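Local coordinates for citrate synthase (Sulfolobus solfataricus, PDB 1O7X), which belongs to the citrate synthase family of enzymes, with a largely helical fold, and assembles here as a dimer of two identical chains, at residues E114-K119 with Y349-H354; L130-Y135 with K154-A159. One frame throughout, in Å; residues are numbered along the deposited sequence.

Contact 1. Residues E114-K119 with Y349-H354; sequences ENDKEK and YVEEQH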
# COMPACT_ATOMS: atom_id res chain seq x y z
N GLU A 114 15.93 3.56 -15.25
CA GLU A 114 16.04 3.56 -16.69
C GLU A 114 15.63 5.02 -17.01
O GLU A 114 16.47 5.88 -17.23
CB GLU A 114 15.16 2.64 -17.47
CG GLU A 114 15.41 1.15 -17.48
CD GLU A 114 14.82 0.49 -18.73
OE1 GLU A 114 13.91 1.09 -19.35
OE2 GLU A 114 15.28 -0.61 -19.09
N ASN A 115 14.35 5.29 -16.75
CA ASN A 115 13.82 6.62 -16.98
C ASN A 115 12.79 7.08 -15.97
O ASN A 115 11.69 7.54 -16.31
CB ASN A 115 13.26 6.58 -18.41
CG ASN A 115 13.67 7.78 -19.24
OD1 ASN A 115 13.54 7.76 -20.47
ND2 ASN A 115 14.16 8.84 -18.59
N ASP A 116 13.12 7.06 -14.68
CA ASP A 116 12.26 7.44 -13.58
C ASP A 116 11.55 8.77 -13.79
O ASP A 116 10.32 8.84 -13.73
CB ASP A 116 13.04 7.42 -12.27
CG ASP A 116 13.68 6.08 -11.98
OD1 ASP A 116 13.37 5.10 -12.70
OD2 ASP A 116 14.51 5.96 -11.04
N LYS A 117 12.29 9.84 -14.03
CA LYS A 117 11.76 11.18 -14.23
C LYS A 117 10.70 11.27 -15.32
O LYS A 117 9.64 11.86 -15.12
CB LYS A 117 12.91 12.12 -14.62
CG LYS A 117 13.90 12.29 -13.49
CD LYS A 117 15.26 12.74 -14.01
CE LYS A 117 16.38 12.28 -13.09
NZ LYS A 117 17.48 13.30 -13.11
N GLU A 118 10.98 10.65 -16.47
CA GLU A 118 10.02 10.67 -17.56
C GLU A 118 8.77 9.88 -17.18
O GLU A 118 7.62 10.25 -17.45
CB GLU A 118 10.63 10.12 -18.85
CG GLU A 118 9.70 10.27 -20.05
CD GLU A 118 10.23 9.73 -21.36
OE1 GLU A 118 11.32 9.12 -21.40
OE2 GLU A 118 9.53 9.93 -22.39
N LYS A 119 8.99 8.77 -16.49
CA LYS A 119 7.92 7.90 -16.03
C LYS A 119 7.10 8.65 -15.00
O LYS A 119 5.88 8.59 -15.10
CB LYS A 119 8.49 6.59 -15.53
CG LYS A 119 7.69 5.32 -15.55
CD LYS A 119 6.49 5.31 -16.46
CE LYS A 119 5.56 4.16 -16.09
NZ LYS A 119 5.62 3.05 -17.09
N TYR A 349 14.85 8.03 -3.15
CA TYR A 349 15.14 6.82 -2.39
C TYR A 349 15.75 5.71 -3.23
O TYR A 349 16.84 5.26 -2.89
CB TYR A 349 13.85 6.35 -1.70
CG TYR A 349 14.12 5.27 -0.68
CD1 TYR A 349 14.64 5.60 0.56
CD2 TYR A 349 13.90 3.92 -0.98
CE1 TYR A 349 14.90 4.63 1.50
CE2 TYR A 349 14.17 2.95 -0.03
CZ TYR A 349 14.66 3.30 1.21
OH TYR A 349 14.95 2.35 2.15
N VAL A 350 15.15 5.29 -4.32
CA VAL A 350 15.73 4.24 -5.14
C VAL A 350 17.05 4.64 -5.78
O VAL A 350 17.96 3.80 -5.86
CB VAL A 350 14.73 3.76 -6.22
CG1 VAL A 350 15.31 2.64 -7.07
CG2 VAL A 350 13.41 3.29 -5.61
N GLU A 351 17.24 5.86 -6.27
CA GLU A 351 18.47 6.21 -6.96
C GLU A 351 19.68 6.50 -6.08
O GLU A 351 20.82 6.27 -6.54
CB GLU A 351 18.26 7.40 -7.90
CG GLU A 351 17.49 7.06 -9.16
CD GLU A 351 17.23 8.28 -10.04
OE1 GLU A 351 16.28 8.23 -10.87
OE2 GLU A 351 18.02 9.25 -9.85
N GLU A 352 19.49 6.98 -4.85
CA GLU A 352 20.60 7.30 -4.00
C GLU A 352 20.70 6.56 -2.68
O GLU A 352 21.84 6.37 -2.20
CB GLU A 352 20.56 8.78 -3.58
CG GLU A 352 20.17 9.79 -4.64
CD GLU A 352 20.11 11.20 -4.07
OE1 GLU A 352 20.39 11.37 -2.86
OE2 GLU A 352 19.78 12.11 -4.85
N GLN A 353 19.60 6.27 -2.03
CA GLN A 353 19.65 5.64 -0.71
C GLN A 353 19.04 4.25 -0.65
O GLN A 353 18.56 3.83 0.41
CB GLN A 353 18.83 6.57 0.20
CG GLN A 353 19.31 7.97 0.39
CD GLN A 353 18.48 8.74 1.41
OE1 GLN A 353 18.48 8.43 2.61
NE2 GLN A 353 17.82 9.76 0.85
N HIS A 354 18.95 3.54 -1.78
CA HIS A 354 18.25 2.28 -1.82
C HIS A 354 18.54 1.28 -0.71
O HIS A 354 19.59 0.66 -0.70
CB HIS A 354 18.38 1.54 -3.17
CG HIS A 354 17.50 0.33 -3.14
ND1 HIS A 354 16.14 0.43 -3.32
CD2 HIS A 354 17.74 -0.97 -2.86
CE1 HIS A 354 15.57 -0.75 -3.18
NE2 HIS A 354 16.53 -1.62 -2.88
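Asp-116 meets Glu-351 through its carboxylate, whose two oxygens have different neighbours: OD2 lies 2.9 Å from OE1 of Glu-351, while OD1 accepts a weak hydrogen bond from the backbone N of Lys-113. The first approach pairs two acceptors, so no hydrogen bond can be assigned from the atoms in the model, and at 2.7 Å resolution the exact separation carries little weight. The two side chains arrive from opposite directions, with their carboxylate planes 35° apart. Glu-351 supplies most of the reach. Its CG stands opposite the carbonyl carbon (chi1 -74°) and the chain then runs extended (chi2 177°), spanning a gap in which the CA atoms of Asp-116 and Glu-351 remain 9.2 Å apart. Only 119 Å² is buried, both sides summed, most of it from these two residues. Lys-117 brings a positive charge nearby, but its NZ stays 5.2 Å from OE2 of Glu-351, too far for a salt bridge.

The contact joins the first turn of helix 116-138 to the last turn of helix 330-352. Beside it, Val-350 packs on Trp-112, and nearby Gln-353 and His-354 pack on Val-4 and Leu-217 of the second subunit, respectively. The helix start would tend to stabilise a negative charge on Asp-116, whereas burial would work against one; Glu-351, near a C-terminal helix end, gains no such help, though exposure makes its charge easier to bear. Two charged carboxylates this close would probably repel; a proton held by one would ease this, but the coordinates do not decide.

Contact 2. Residues L130-Y135 with K154-A159; sequences LVANVY and KSFLLA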
# COMPACT_ATOMS: atom_id res chain seq x y z
N LEU A 130 -7.32 10.45 -13.53
CA LEU A 130 -7.94 9.65 -12.50
C LEU A 130 -8.82 10.54 -11.63
O LEU A 130 -10.05 10.40 -11.57
CB LEU A 130 -6.92 8.85 -11.69
CG LEU A 130 -6.37 7.56 -12.34
CD1 LEU A 130 -5.47 6.76 -11.39
CD2 LEU A 130 -7.48 6.65 -12.83
N VAL A 131 -8.20 11.53 -10.99
CA VAL A 131 -8.90 12.47 -10.13
C VAL A 131 -10.08 13.13 -10.82
O VAL A 131 -11.21 13.21 -10.30
CB VAL A 131 -7.89 13.51 -9.65
CG1 VAL A 131 -8.50 14.47 -8.66
CG2 VAL A 131 -6.72 12.78 -9.02
N ALA A 132 -9.87 13.57 -12.07
CA ALA A 132 -10.99 14.20 -12.78
C ALA A 132 -12.14 13.21 -12.87
O ALA A 132 -13.27 13.57 -12.51
CB ALA A 132 -10.51 14.70 -14.12
N ASN A 133 -11.86 11.97 -13.29
CA ASN A 133 -12.90 10.96 -13.47
C ASN A 133 -13.46 10.29 -12.24
O ASN A 133 -14.59 9.81 -12.27
CB ASN A 133 -12.43 9.95 -14.52
CG ASN A 133 -12.42 10.73 -15.83
OD1 ASN A 133 -13.52 11.04 -16.30
ND2 ASN A 133 -11.24 11.04 -16.33
N VAL A 134 -12.76 10.34 -11.12
CA VAL A 134 -13.33 9.81 -9.87
C VAL A 134 -14.45 10.80 -9.51
O VAL A 134 -15.52 10.40 -9.05
CB VAL A 134 -12.30 9.72 -8.75
CG1 VAL A 134 -12.96 9.71 -7.37
CG2 VAL A 134 -11.40 8.52 -8.95
N TYR A 135 -14.18 12.10 -9.73
CA TYR A 135 -15.18 13.11 -9.53
C TYR A 135 -16.39 12.93 -10.44
O TYR A 135 -17.53 12.92 -9.94
CB TYR A 135 -14.59 14.50 -9.79
CG TYR A 135 -15.62 15.60 -9.78
CD1 TYR A 135 -16.49 15.73 -8.70
CD2 TYR A 135 -15.75 16.49 -10.83
CE1 TYR A 135 -17.43 16.74 -8.65
CE2 TYR A 135 -16.71 17.50 -10.80
CZ TYR A 135 -17.52 17.63 -9.70
OH TYR A 135 -18.46 18.64 -9.62
N LYS A 154 -5.49 24.18 -16.10
CA LYS A 154 -6.53 24.36 -17.12
C LYS A 154 -6.97 22.97 -17.56
O LYS A 154 -8.13 22.60 -17.40
CB LYS A 154 -6.02 25.22 -18.26
CG LYS A 154 -6.91 25.50 -19.45
CD LYS A 154 -6.60 26.88 -20.01
CE LYS A 154 -7.18 27.17 -21.38
NZ LYS A 154 -6.16 27.40 -22.44
N SER A 155 -6.07 22.12 -17.99
CA SER A 155 -6.44 20.78 -18.40
C SER A 155 -7.36 20.05 -17.43
O SER A 155 -8.40 19.53 -17.84
CB SER A 155 -5.19 19.95 -18.70
OG SER A 155 -4.81 20.22 -20.06
N PHE A 156 -7.00 20.01 -16.15
CA PHE A 156 -7.74 19.32 -15.11
C PHE A 156 -9.12 19.91 -14.88
O PHE A 156 -10.08 19.16 -14.84
CB PHE A 156 -6.94 19.31 -13.81
CG PHE A 156 -7.62 18.71 -12.62
CD1 PHE A 156 -7.74 17.34 -12.47
CD2 PHE A 156 -8.12 19.50 -11.61
CE1 PHE A 156 -8.35 16.80 -11.35
CE2 PHE A 156 -8.72 18.99 -10.49
CZ PHE A 156 -8.84 17.62 -10.35
N LEU A 157 -9.23 21.23 -14.77
CA LEU A 157 -10.55 21.84 -14.54
C LEU A 157 -11.53 21.57 -15.67
O LEU A 157 -12.71 21.30 -15.43
CB LEU A 157 -10.37 23.33 -14.26
CG LEU A 157 -9.45 23.67 -13.08
CD1 LEU A 157 -9.33 25.18 -12.92
CD2 LEU A 157 -9.99 23.07 -11.79
N LEU A 158 -11.05 21.61 -16.91
CA LEU A 158 -11.85 21.36 -18.10
C LEU A 158 -12.41 19.94 -18.10
O LEU A 158 -13.57 19.64 -18.37
CB LEU A 158 -11.03 21.60 -19.38
CG LEU A 158 -11.69 22.31 -20.56
CD1 LEU A 158 -12.10 23.74 -20.19
CD2 LEU A 158 -10.78 22.40 -21.78
N ALA A 159 -11.55 19.00 -17.71
CA ALA A 159 -11.90 17.59 -17.65
C ALA A 159 -12.97 17.41 -16.58
O ALA A 159 -13.98 16.73 -16.78
CB ALA A 159 -10.64 16.80 -17.37
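The ring of Phe-156 enters a shallow notch on the opposing helix, walled by Val-131 and by the backbone and methyl of Ala-132. Its leading corner is CE1, which comes within 3.6 Å of Val-131 CG1 and 4.1 Å of Ala-132 CB. Val-131 CG1 lies at the ring's edge, near its plane, and sits equally close to CZ, so the methyl bears on the CE1-CZ side of the ring; the two side chains cross at about a right angle. The notch reaches down to the main chain, where Ala-132 N also lies 3.6 Å from Phe-156 CE1. With CG of Phe-156 opposite its backbone N (chi1 176°), a side chain that leaves its helix obliquely still carries the ring across to the partner.

One turn further on, the bump is smaller: Ala-132 CB meets Ala-159 CB at 3.9 Å, and here the CA atoms come nearest, 6.0 Å apart. The segment axes close to 9.3 Å at an angle of 19°. Helix 330-352 adds to the same apolar cluster, its Leu-336 touching both Val-131 and Phe-156. Arg-136, next on helix 116-138, adds a polar tie, hydrogen-bonding through NE to Ala-159 O. All four touching residues are buried, and with axes nearly parallel this is close helix-helix packing in the mainly helical citrate synthase fold.

Overall arrangement
Helix 116-138 serves both contacts, with its first turn in contact 1 and a later, buried part in contact 2, and helix 330-352 also reaches both sites, as a main partner in the first and a flanking one in the second. The centres of the contacts lie 27 Å apart, and their nearest atoms are about 12 Å apart. Contact 2 is wholly buried, its centre 15 Å from that of the chain, and is apolar. Contact 1, at 22 Å, is partly exposed and dominated by two carboxylates, near the second subunit. One spans 230 residues of sequence, whereas the other ties helices separated by a short connection.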